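Hypothetical protein (Nostoc punctiforme, PDB 2O62) is of unknown function, but is built as two linked beta domains of the calycin clan, the second related to a biogenesis factor required for ATP synthase. Local coordinates at residues A[109-114]-A[225-230]; A[115-120]-A[209-214]; A[191-194]-A[199-202]. All coordinates share one frame; numbering follows the deposited sequence.

Contact 1 of 3, residues A[109-114]-A[225-230]; sequences QLFDRN and LKVQLR
The carbonyl oxygen of Asn114 takes a hydrogen bond from Lys226, with NZ 2.9 Å from O. The ammonium does not meet a lone pair: it stands above the carbonyl plane, 41° out of it. Lys226 gets there with CG anti to the backbone N (chi1 -172°) and a nearly extended run that lays CE alongside the same Asn114 O at 3.1 Å; a bend at the last torsion then turns NZ to the oxygen, so the end of the chain lies over the turn. That turn has its own brace. Asp112 OD1 accepts from Asn114 N at 2.8 Å, closing an Asx turn, and OD1 also receives the backbone N of His116, so one carboxylate oxygen holds two amides of the tight turn.

On the inner side the chemistry is apolar. Phe111 CD2 and Val227 CG2 approach to 4.1 Å. Phe92 meets the Phe111 ring, and Val227 rests on that same residue and on Leu233. The contact thus joins the end of strand 103-111 and the turn leading to strand 117-127 to the loop between strands 219-224 and 233-242 of the C-terminal barrel.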
ATOM      1  N   GLN A 109      -5.679  -4.601  -2.523  1.00 19.66           N
ATOM      2  CA  GLN A 109      -5.590  -6.048  -2.595  1.00 19.59           C
ATOM      3  C   GLN A 109      -6.887  -6.686  -2.178  1.00 19.74           C
ATOM      4  O   GLN A 109      -7.529  -6.237  -1.212  1.00 18.90           O
ATOM      5  CB  GLN A 109      -4.476  -6.590  -1.681  1.00 20.64           C
ATOM      6  CG  GLN A 109      -3.067  -6.050  -1.991  1.00 21.65           C
ATOM      7  CD  GLN A 109      -1.950  -6.829  -1.327  1.00 22.44           C
ATOM      8  OE1 GLN A 109      -2.003  -8.072  -1.221  1.00 26.55           O
ATOM      9  NE2 GLN A 109      -0.903  -6.114  -0.930  1.00 23.88           N
ATOM     10  N   LEU A 110      -7.250  -7.750  -2.881  1.00 20.04           N
ATOM     11  CA  LEU A 110      -8.519  -8.441  -2.723  1.00 19.64           C
ATOM     12  C   LEU A 110      -8.248  -9.931  -2.660  1.00 19.85           C
ATOM     13  O   LEU A 110      -7.608 -10.486  -3.559  1.00 20.40           O
ATOM     14  CB  LEU A 110      -9.453  -8.127  -3.885  1.00 21.26           C
ATOM     15  CG  LEU A 110      -9.789  -6.659  -4.099  1.00 22.93           C
ATOM     16  CD1 LEU A 110     -10.548  -6.519  -5.379  1.00 26.65           C
ATOM     17  CD2 LEU A 110     -10.618  -6.076  -2.937  1.00 22.04           C
ATOM     18  N   PHE A 111      -8.680 -10.561  -1.566  1.00 18.66           N
ATOM     19  CA  PHE A 111      -8.518 -11.991  -1.340  1.00 18.12           C
ATOM     20  C   PHE A 111      -9.858 -12.691  -1.419  1.00 18.80           C
ATOM     21  O   PHE A 111     -10.901 -12.127  -1.041  1.00 18.40           O
ATOM     22  CB  PHE A 111      -7.838 -12.269   0.029  1.00 18.08           C
ATOM     23  CG  PHE A 111      -6.393 -11.788   0.091  1.00 18.49           C
ATOM     24  CD1 PHE A 111      -6.092 -10.438   0.135  1.00 19.59           C
ATOM     25  CD2 PHE A 111      -5.335 -12.705   0.039  1.00 19.50           C
ATOM     26  CE1 PHE A 111      -4.777  -9.975   0.175  1.00 19.43           C
ATOM     27  CE2 PHE A 111      -4.019 -12.231   0.069  1.00 19.16           C
ATOM     28  CZ  PHE A 111      -3.757 -10.870   0.131  1.00 20.74           C
ATOM     29  N   ASP A 112      -9.807 -13.935  -1.844  1.00 18.88           N
ATOM     30  CA  ASP A 112     -10.991 -14.759  -1.978  1.00 19.95           C
ATOM     31  C   ASP A 112     -11.374 -15.475  -0.694  1.00 20.16           C
ATOM     32  O   ASP A 112     -10.800 -15.245   0.366  1.00 19.82           O
ATOM     33  CB  ASP A 112     -10.838 -15.705  -3.184  1.00 20.25           C
ATOM     34  CG  ASP A 112      -9.832 -16.802  -2.979  1.00 21.47           C
ATOM     35  OD1 ASP A 112      -9.577 -17.164  -1.831  1.00 20.82           O
ATOM     36  OD2 ASP A 112      -9.321 -17.306  -4.007  1.00 22.73           O
ATOM     37  N   ARG A 113     -12.373 -16.335  -0.776  1.00 21.86           N
ATOM     38  CA  ARG A 113     -12.864 -17.009   0.416  1.00 22.95           C
ATOM     39  C   ARG A 113     -11.927 -18.068   0.959  1.00 22.74           C
ATOM     40  O   ARG A 113     -12.089 -18.469   2.102  1.00 24.05           O
ATOM     41  CB  ARG A 113     -14.240 -17.609   0.152  1.00 23.38           C
ATOM     42  CG  ARG A 113     -15.256 -16.543  -0.108  1.00 24.56           C
ATOM     43  CD  ARG A 113     -16.607 -17.123  -0.334  1.00 25.47           C
ATOM     44  NE  ARG A 113     -17.441 -16.123  -0.959  1.00 22.09           N
ATOM     45  CZ  ARG A 113     -18.037 -15.139  -0.301  1.00 22.67           C
ATOM     46  NH1 ARG A 113     -17.893 -15.010   1.018  1.00 23.04           N
ATOM     47  NH2 ARG A 113     -18.755 -14.272  -0.956  1.00 18.20           N
ATOM     48  N   ASN A 114     -11.002 -18.541   0.130  1.00 22.83           N
ATOM     49  CA  ASN A 114     -10.013 -19.527   0.542  1.00 23.51           C
ATOM     50  C   ASN A 114      -8.732 -18.857   1.015  1.00 22.76           C
ATOM     51  O   ASN A 114      -7.709 -19.521   1.264  1.00 22.57           O
ATOM     52  CB  ASN A 114      -9.706 -20.485  -0.598  1.00 24.62           C
ATOM     53  CG  ASN A 114     -10.937 -21.232  -1.090  1.00 28.18           C
ATOM     54  OD1 ASN A 114     -11.225 -21.247  -2.290  1.00 36.08           O
ATOM     55  ND2 ASN A 114     -11.680 -21.827  -0.177  1.00 30.55           N
ATOM     56  N   LEU A 225       0.713 -15.873   1.148  1.00 23.25           N
ATOM     57  CA  LEU A 225       0.397 -16.969   0.244  1.00 23.03           C
ATOM     58  C   LEU A 225      -0.990 -17.555   0.545  1.00 23.00           C
ATOM     59  O   LEU A 225      -1.670 -18.040  -0.350  1.00 22.10           O
ATOM     60  CB  LEU A 225       1.459 -18.071   0.319  1.00 22.74           C
ATOM     61  CG  LEU A 225       2.828 -17.617  -0.222  1.00 24.49           C
ATOM     62  CD1 LEU A 225       3.918 -18.678   0.035  1.00 24.04           C
ATOM     63  CD2 LEU A 225       2.741 -17.235  -1.710  1.00 25.27           C
ATOM     64  N   LYS A 226      -1.375 -17.556   1.816  1.00 24.25           N
ATOM     65  CA  LYS A 226      -2.714 -17.999   2.205  1.00 25.69           C
ATOM     66  C   LYS A 226      -3.028 -17.381   3.514  1.00 24.53           C
ATOM     67  O   LYS A 226      -2.239 -17.482   4.445  1.00 24.88           O
ATOM     68  CB  LYS A 226      -2.834 -19.507   2.366  1.00 26.69           C
ATOM     69  CG  LYS A 226      -4.329 -19.991   2.601  1.00 27.32           C
ATOM     70  CD  LYS A 226      -4.515 -21.486   2.523  1.00 29.68           C
ATOM     71  CE  LYS A 226      -5.993 -21.921   2.280  1.00 32.58           C
ATOM     72  NZ  LYS A 226      -6.895 -21.396   3.316  1.00 34.88           N
ATOM     73  N   VAL A 227      -4.177 -16.745   3.592  1.00 23.92           N
ATOM     74  CA  VAL A 227      -4.677 -16.261   4.850  1.00 24.82           C
ATOM     75  C   VAL A 227      -5.106 -17.455   5.699  1.00 25.74           C
ATOM     76  O   VAL A 227      -5.980 -18.208   5.300  1.00 24.93           O
ATOM     77  CB  VAL A 227      -5.842 -15.295   4.621  1.00 24.38           C
ATOM     78  CG1 VAL A 227      -6.427 -14.855   5.930  1.00 25.90           C
ATOM     79  CG2 VAL A 227      -5.376 -14.136   3.836  1.00 26.20           C
ATOM     80  N   GLN A 228      -4.453 -17.645   6.852  1.00 26.96           N
ATOM     81  CA  GLN A 228      -4.701 -18.786   7.750  1.00 27.60           C
ATOM     82  C   GLN A 228      -5.446 -18.317   9.000  1.00 26.95           C
ATOM     83  O   GLN A 228      -5.226 -17.226   9.480  1.00 26.64           O
ATOM     84  CB  GLN A 228      -3.381 -19.462   8.198  1.00 28.82           C
ATOM     85  CG  GLN A 228      -2.329 -19.787   7.091  1.00 31.41           C
ATOM     86  CD  GLN A 228      -2.443 -21.211   6.513  1.00 35.04           C
ATOM     87  OE1 GLN A 228      -3.427 -21.932   6.738  1.00 35.26           O
ATOM     88  NE2 GLN A 228      -1.424 -21.612   5.745  1.00 36.53           N
ATOM     89  N   LEU A 229      -6.287 -19.163   9.550  1.00 26.28           N
ATOM     90  CA  LEU A 229      -6.861 -18.896  10.867  1.00 26.88           C
ATOM     91  C   LEU A 229      -5.760 -18.838  11.931  1.00 24.85           C
ATOM     92  O   LEU A 229      -4.775 -19.599  11.888  1.00 22.66           O
ATOM     93  CB  LEU A 229      -7.891 -19.965  11.276  1.00 27.50           C
ATOM     94  CG  LEU A 229      -9.274 -19.857  10.637  1.00 31.18           C
ATOM     95  CD1 LEU A 229      -9.194 -20.324   9.184  1.00 35.62           C
ATOM     96  CD2 LEU A 229     -10.303 -20.662  11.389  1.00 30.25           C
ATOM     97  N   ARG A 230      -5.963 -17.934  12.883  1.00 24.47           N
ATOM     98  CA  ARG A 230      -5.098 -17.759  14.054  1.00 24.42           C
ATOM     99  C   ARG A 230      -3.668 -17.469  13.711  1.00 23.26           C
ATOM    100  O   ARG A 230      -2.774 -17.910  14.403  1.00 23.55           O
ATOM    101  CB  ARG A 230      -5.166 -18.957  14.999  1.00 24.74           C
ATOM    102  CG  ARG A 230      -6.440 -18.976  15.810  1.00 26.93           C
ATOM    103  CD  ARG A 230      -6.307 -19.753  17.101  1.00 28.00           C
ATOM    104  NE  ARG A 230      -5.456 -19.120  18.139  1.00 27.86           N
ATOM    105  CZ  ARG A 230      -5.125 -19.776  19.254  1.00 28.49           C
ATOM    106  NH1 ARG A 230      -5.561 -21.017  19.418  1.00 26.56           N
ATOM    107  NH2 ARG A 230      -4.360 -19.232  20.192  1.00 28.45           N
TER

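Contact 2 of 3, residues A[115-120]-A[209-214]; sequences GHLNGL and QVQVLL. With GOL (glycerol), chain J.
Leu120 and Leu213 make the tight end of this contact. Leu120 CD1 and Leu213 CD2 stand 3.3 Å apart, closer than usual van der Waals contact, and the two side chains run antiparallel past one another. Both residues are buried: Leu107, Gln109 and Ala221 touch Leu120, while Ile199 and Ser198 lie against Leu213.

Toward Leu117 and Gln211, both partly exposed, the fit is looser and more polar. The Gln211 chain lies roughly perpendicular to that of Leu117, and the pair meets where Leu117 CD2 comes to 3.7 Å from Gln211 NE2, a methyl against an amide nitrogen. That NE2 is hydrogen-bonded to Pro25 O, so the amide is held from its nitrogen end. Gln211 starts with CG wedged between the backbone N and the carbonyl carbon (chi1 66°) and runs on extended, which carries the amide across toward the other strand. A glycerol, probably from the crystallisation liquor, lies between them. The N of Leu117 points almost straight at glycerol O1, 3.0 Å away with an angle of 171° at the hydrogen, and glycerol O2 donates to Gln211 OE1 at 2.6 Å. The bound molecule therefore bridges two residues with no direct hydrogen bond to each other.

Beside the junction, Asn118 and Gly119 both face Leu110 in a classic beta bulge. Between segments 115-120 and 209-214 the direct contacts are through side chains, an interface between a curved antiparallel sheet and a closed antiparallel barrel, consistent with two calycin-clan domains set against each other.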
ATOM      1  N   GLY A 115      -8.786 -17.543   1.159  1.00 21.60           N
ATOM      2  CA  GLY A 115      -7.657 -16.789   1.640  1.00 21.28           C
ATOM      3  C   GLY A 115      -6.529 -16.605   0.645  1.00 21.69           C
ATOM      4  O   GLY A 115      -5.422 -16.334   1.086  1.00 22.36           O
ATOM      5  N   HIS A 116      -6.806 -16.659  -0.672  1.00 20.99           N
ATOM      6  CA  HIS A 116      -5.796 -16.440  -1.697  1.00 21.08           C
ATOM      7  C   HIS A 116      -6.020 -15.114  -2.413  1.00 20.62           C
ATOM      8  O   HIS A 116      -7.152 -14.705  -2.621  1.00 21.02           O
ATOM      9  CB  HIS A 116      -5.843 -17.556  -2.728  1.00 22.14           C
ATOM     10  CG  HIS A 116      -5.501 -18.895  -2.181  1.00 22.65           C
ATOM     11  ND1 HIS A 116      -6.319 -19.988  -2.335  1.00 25.31           N
ATOM     12  CD2 HIS A 116      -4.445 -19.315  -1.458  1.00 25.65           C
ATOM     13  CE1 HIS A 116      -5.764 -21.040  -1.759  1.00 26.38           C
ATOM     14  NE2 HIS A 116      -4.627 -20.655  -1.211  1.00 26.90           N
ATOM     15  N   LEU A 117      -4.938 -14.448  -2.819  1.00 20.47           N
ATOM     16  CA  LEU A 117      -5.053 -13.208  -3.576  1.00 20.53           C
ATOM     17  C   LEU A 117      -5.843 -13.455  -4.869  1.00 21.01           C
ATOM     18  O   LEU A 117      -5.560 -14.389  -5.623  1.00 21.03           O
ATOM     19  CB  LEU A 117      -3.683 -12.601  -3.869  1.00 21.07           C
ATOM     20  CG  LEU A 117      -3.647 -11.257  -4.601  1.00 21.42           C
ATOM     21  CD1 LEU A 117      -4.129 -10.150  -3.736  1.00 21.05           C
ATOM     22  CD2 LEU A 117      -2.231 -10.972  -4.999  1.00 22.81           C
ATOM     23  N   ASN A 118      -6.896 -12.656  -5.046  1.00 20.87           N
ATOM     24  CA  ASN A 118      -7.830 -12.760  -6.181  1.00 22.51           C
ATOM     25  C   ASN A 118      -7.613 -11.648  -7.229  1.00 22.17           C
ATOM     26  O   ASN A 118      -7.863 -11.834  -8.392  1.00 21.13           O
ATOM     27  CB  ASN A 118      -9.274 -12.677  -5.680  1.00 23.02           C
ATOM     28  CG  ASN A 118     -10.304 -12.857  -6.786  1.00 25.12           C
ATOM     29  OD1 ASN A 118     -11.002 -11.907  -7.135  1.00 27.95           O
ATOM     30  ND2 ASN A 118     -10.377 -14.054  -7.362  1.00 25.58           N
ATOM     31  N   GLY A 119      -7.203 -10.468  -6.786  1.00 22.43           N
ATOM     32  CA  GLY A 119      -7.014  -9.375  -7.685  1.00 22.53           C
ATOM     33  C   GLY A 119      -6.454  -8.174  -6.951  1.00 21.98           C
ATOM     34  O   GLY A 119      -6.436  -8.106  -5.704  1.00 21.49           O
ATOM     35  N   LEU A 120      -5.964  -7.246  -7.749  1.00 22.13           N
ATOM     36  CA  LEU A 120      -5.554  -5.935  -7.265  1.00 22.93           C
ATOM     37  C   LEU A 120      -6.113  -4.794  -8.088  1.00 22.03           C
ATOM     38  O   LEU A 120      -6.374  -4.935  -9.289  1.00 22.48           O
ATOM     39  CB  LEU A 120      -4.060  -5.802  -7.305  1.00 23.74           C
ATOM     40  CG  LEU A 120      -3.130  -6.936  -6.845  1.00 30.75           C
ATOM     41  CD1 LEU A 120      -1.862  -6.837  -7.611  1.00 35.69           C
ATOM     42  CD2 LEU A 120      -2.789  -6.833  -5.416  1.00 32.21           C
ATOM     43  N   GLN A 209       5.991 -15.875   4.383  1.00 20.57           N
ATOM     44  CA  GLN A 209       5.203 -16.728   3.472  1.00 20.63           C
ATOM     45  C   GLN A 209       4.400 -15.826   2.550  1.00 21.60           C
ATOM     46  O   GLN A 209       3.252 -15.534   2.839  1.00 21.53           O
ATOM     47  CB  GLN A 209       4.265 -17.603   4.293  1.00 20.86           C
ATOM     48  CG  GLN A 209       5.002 -18.699   5.058  1.00 21.07           C
ATOM     49  CD  GLN A 209       5.520 -19.758   4.162  1.00 22.31           C
ATOM     50  OE1 GLN A 209       4.747 -20.388   3.430  1.00 22.83           O
ATOM     51  NE2 GLN A 209       6.828 -20.013   4.225  1.00 22.75           N
ATOM     52  N   VAL A 210       5.034 -15.328   1.483  1.00 21.49           N
ATOM     53  CA  VAL A 210       4.448 -14.217   0.718  1.00 21.46           C
ATOM     54  C   VAL A 210       4.821 -14.290  -0.719  1.00 21.04           C
ATOM     55  O   VAL A 210       5.794 -14.962  -1.089  1.00 19.51           O
ATOM     56  CB  VAL A 210       4.813 -12.803   1.249  1.00 22.28           C
ATOM     57  CG1 VAL A 210       4.376 -12.592   2.660  1.00 23.43           C
ATOM     58  CG2 VAL A 210       6.287 -12.511   1.096  1.00 22.79           C
ATOM     59  N   GLN A 211       4.004 -13.669  -1.562  1.00 21.09           N
ATOM     60  CA  GLN A 211       4.395 -13.431  -2.947  1.00 22.38           C
ATOM     61  C   GLN A 211       4.558 -11.950  -3.086  1.00 21.84           C
ATOM     62  O   GLN A 211       3.768 -11.197  -2.548  1.00 22.37           O
ATOM     63  CB  GLN A 211       3.375 -13.953  -3.978  1.00 22.82           C
ATOM     64  CG  GLN A 211       1.989 -13.261  -4.018  1.00 24.77           C
ATOM     65  CD  GLN A 211       1.318 -13.424  -5.416  1.00 26.31           C
ATOM     66  OE1 GLN A 211       1.168 -14.549  -5.880  1.00 28.79           O
ATOM     67  NE2 GLN A 211       0.992 -12.288  -6.110  1.00 24.06           N
ATOM     68  N   VAL A 212       5.559 -11.512  -3.844  1.00 20.22           N
ATOM     69  CA  VAL A 212       5.671 -10.063  -4.131  1.00 20.87           C
ATOM     70  C   VAL A 212       5.430  -9.888  -5.603  1.00 20.79           C
ATOM     71  O   VAL A 212       6.020 -10.596  -6.388  1.00 21.06           O
ATOM     72  CB  VAL A 212       7.054  -9.514  -3.780  1.00 20.46           C
ATOM     73  CG1 VAL A 212       7.087  -8.016  -4.004  1.00 24.46           C
ATOM     74  CG2 VAL A 212       7.413  -9.851  -2.362  1.00 20.87           C
ATOM     75  N   LEU A 213       4.532  -8.987  -5.964  1.00 20.85           N
ATOM     76  CA  LEU A 213       4.227  -8.764  -7.355  1.00 21.74           C
ATOM     77  C   LEU A 213       4.710  -7.383  -7.755  1.00 21.16           C
ATOM     78  O   LEU A 213       4.429  -6.379  -7.072  1.00 20.24           O
ATOM     79  CB  LEU A 213       2.733  -8.907  -7.583  1.00 21.46           C
ATOM     80  CG  LEU A 213       2.200  -8.539  -8.957  1.00 22.84           C
ATOM     81  CD1 LEU A 213       2.665  -9.535 -10.004  1.00 22.65           C
ATOM     82  CD2 LEU A 213       0.689  -8.468  -8.959  1.00 24.47           C
ATOM     83  N   LEU A 214       5.455  -7.332  -8.850  1.00 21.31           N
ATOM     84  CA  LEU A 214       6.026  -6.078  -9.319  1.00 22.53           C
ATOM     85  C   LEU A 214       5.064  -5.488 -10.348  1.00 21.78           C
ATOM     86  O   LEU A 214       4.603  -6.204 -11.242  1.00 21.42           O
ATOM     87  CB  LEU A 214       7.361  -6.349  -9.979  1.00 24.18           C
ATOM     88  CG  LEU A 214       8.331  -7.190  -9.117  1.00 25.61           C
ATOM     89  CD1 LEU A 214       9.590  -7.445  -9.920  1.00 30.83           C
ATOM     90  CD2 LEU A 214       8.598  -6.533  -7.812  1.00 25.60           C
TER
HETATM   91  C1  GOL J 277      -2.266 -15.950  -3.235  1.00 37.10           C
HETATM   92  O1  GOL J 277      -2.170 -15.270  -2.012  1.00 24.56           O
HETATM   93  C2  GOL J 277      -0.937 -16.306  -3.874  1.00 40.24           C
HETATM   94  O2  GOL J 277      -0.957 -15.892  -5.225  1.00 44.95           O
HETATM   95  C3  GOL J 277      -0.789 -17.825  -3.901  1.00 44.13           C
HETATM   96  O3  GOL J 277      -1.105 -18.381  -2.639  1.00 45.73           O

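Contact 3 of 3, residues A[191-194]-A[199-202]; sequences STAT and IVLF
The ring of Phe202 carries the methyl of Ala193 on one face: CB lies 3.4 Å from the ring centroid and just 8° off the normal, a CH-pi contact over the centre of the ring. At the edge sits Ser191, with OG 3.6 Å from Phe202 CD2 and the backbone O in the ring plane. Lys208 adds a cation-pi contact to the same ring. Phe202 reaches this spot with CG anti to its carbonyl carbon (chi1 -64°), which turns the ring face to Ala193 CB. The Ala193 methyl is hemmed in further by Val200 CG1, 3.5 Å away.

Next along, Thr194 and Leu201 form an antiparallel hydrogen-bonded pair. Leu201 N gives to Thr194 O at 2.8 Å, and Thr194 N returns a bond to Leu201 O at 3.0 Å. Their side chains run alongside each other on the same face of the sheet. A water lies 2.8 Å from Thr194 OG1 and 2.9 Å from Leu201 O, to which it can donate, so that carbonyl has a second polar neighbour beside the strand bond.

The hairpin is thus held by two kinds of force: backbone bonds at Thr194 and Leu201, with a water bridging OG1 and O, and an aromatic ring against a methyl at the buried Ala193.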
ATOM      1  N   SER A 191      15.593 -13.956   4.274  1.00 17.37           N
ATOM      2  CA  SER A 191      15.013 -15.133   3.579  1.00 18.62           C
ATOM      3  C   SER A 191      15.391 -15.123   2.126  1.00 18.70           C
ATOM      4  O   SER A 191      15.575 -14.077   1.529  1.00 18.42           O
ATOM      5  CB  SER A 191      13.485 -15.152   3.682  1.00 18.84           C
ATOM      6  OG  SER A 191      12.953 -16.335   3.098  1.00 19.34           O
ATOM      7  N   THR A 192      15.505 -16.305   1.555  1.00 20.10           N
ATOM      8  CA  THR A 192      15.723 -16.476   0.125  1.00 20.14           C
ATOM      9  C   THR A 192      14.390 -16.632  -0.591  1.00 20.84           C
ATOM     10  O   THR A 192      13.443 -17.146  -0.007  1.00 21.29           O
ATOM     11  CB  THR A 192      16.625 -17.674  -0.048  1.00 20.67           C
ATOM     12  OG1 THR A 192      17.877 -17.343   0.588  1.00 23.48           O
ATOM     13  CG2 THR A 192      16.857 -18.043  -1.467  1.00 21.22           C
ATOM     14  N   ALA A 193      14.303 -16.119  -1.811  1.00 20.67           N
ATOM     15  CA  ALA A 193      13.123 -16.219  -2.645  1.00 20.67           C
ATOM     16  C   ALA A 193      13.467 -16.667  -4.060  1.00 20.99           C
ATOM     17  O   ALA A 193      14.600 -16.516  -4.530  1.00 21.36           O
ATOM     18  CB  ALA A 193      12.457 -14.916  -2.719  1.00 21.16           C
ATOM     19  N   THR A 194      12.482 -17.212  -4.757  1.00 21.44           N
ATOM     20  CA  THR A 194      12.643 -17.516  -6.179  1.00 21.51           C
ATOM     21  C   THR A 194      11.932 -16.443  -6.991  1.00 22.08           C
ATOM     22  O   THR A 194      10.909 -15.892  -6.578  1.00 20.88           O
ATOM     23  CB  THR A 194      12.078 -18.876  -6.563  1.00 22.24           C
ATOM     24  OG1 THR A 194      10.767 -19.013  -6.031  1.00 26.08           O
ATOM     25  CG2 THR A 194      12.936 -19.971  -6.014  1.00 22.90           C
ATOM     26  N   ILE A 199       6.712 -12.066 -10.356  1.00 24.57           N
ATOM     27  CA  ILE A 199       6.444 -12.567  -9.005  1.00 23.94           C
ATOM     28  C   ILE A 199       7.697 -13.107  -8.340  1.00 22.39           C
ATOM     29  O   ILE A 199       8.403 -13.926  -8.910  1.00 21.53           O
ATOM     30  CB  ILE A 199       5.387 -13.684  -8.985  1.00 24.86           C
ATOM     31  CG1 ILE A 199       4.000 -13.089  -9.218  1.00 28.15           C
ATOM     32  CG2 ILE A 199       5.371 -14.389  -7.622  1.00 26.71           C
ATOM     33  CD1 ILE A 199       2.993 -14.108  -9.712  1.00 30.94           C
ATOM     34  N   VAL A 200       7.904 -12.671  -7.112  1.00 20.83           N
ATOM     35  CA  VAL A 200       8.960 -13.151  -6.249  1.00 20.52           C
ATOM     36  C   VAL A 200       8.270 -13.941  -5.150  1.00 20.08           C
ATOM     37  O   VAL A 200       7.407 -13.407  -4.444  1.00 21.20           O
ATOM     38  CB  VAL A 200       9.778 -11.995  -5.662  1.00 20.46           C
ATOM     39  CG1 VAL A 200      10.843 -12.497  -4.710  1.00 21.75           C
ATOM     40  CG2 VAL A 200      10.382 -11.142  -6.825  1.00 21.02           C
ATOM     41  N   LEU A 201       8.698 -15.176  -4.979  1.00 19.22           N
ATOM     42  CA  LEU A 201       8.031 -16.119  -4.082  1.00 19.23           C
ATOM     43  C   LEU A 201       8.910 -16.446  -2.884  1.00 17.96           C
ATOM     44  O   LEU A 201       9.977 -17.010  -3.046  1.00 18.30           O
ATOM     45  CB  LEU A 201       7.708 -17.389  -4.839  1.00 19.44           C
ATOM     46  CG  LEU A 201       7.078 -18.477  -4.003  1.00 18.68           C
ATOM     47  CD1 LEU A 201       5.750 -18.014  -3.446  1.00 21.73           C
ATOM     48  CD2 LEU A 201       6.932 -19.782  -4.792  1.00 21.81           C
ATOM     49  N   PHE A 202       8.425 -16.097  -1.697  1.00 18.18           N
ATOM     50  CA  PHE A 202       9.015 -16.529  -0.408  1.00 18.26           C
ATOM     51  C   PHE A 202       8.134 -17.598   0.231  1.00 18.00           C
ATOM     52  O   PHE A 202       7.051 -17.300   0.713  1.00 17.72           O
ATOM     53  CB  PHE A 202       9.132 -15.357   0.563  1.00 16.93           C
ATOM     54  CG  PHE A 202      10.084 -14.235   0.126  1.00 17.27           C
ATOM     55  CD1 PHE A 202       9.632 -13.176  -0.682  1.00 19.30           C
ATOM     56  CD2 PHE A 202      11.366 -14.166   0.634  1.00 17.89           C
ATOM     57  CE1 PHE A 202      10.502 -12.107  -1.029  1.00 18.72           C
ATOM     58  CE2 PHE A 202      12.219 -13.087   0.314  1.00 17.15           C
ATOM     59  CZ  PHE A 202      11.776 -12.070  -0.539  1.00 17.66           C
TER
HETATM   60  O   HOH W   1      10.774 -19.746  -3.348  1.00 39.81           O

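How the contacts relate
Contacts 1 and 2 both join the N-terminal sheet to the C-terminal barrel, and they meet directly: Val227 N lies 2.8 Å from Gly115 O, a probable hydrogen bond, and strands 103-111 and 117-127 are neighbours. Contact 1 works at the surface end with a lysine and a turn, two of its four touching residues being exposed; contact 2 lies deeper, with a buried leucine pair but also a glycerol at its more open end. Contact 3, a local barrel hairpin with regular strand bonds, has half its touching residues buried, Ala193 and Phe202 among them, and none exposed. It borders contact 2, since strands 199-202 and 210-214 pair, and touches contact 1 through packing of Leu225.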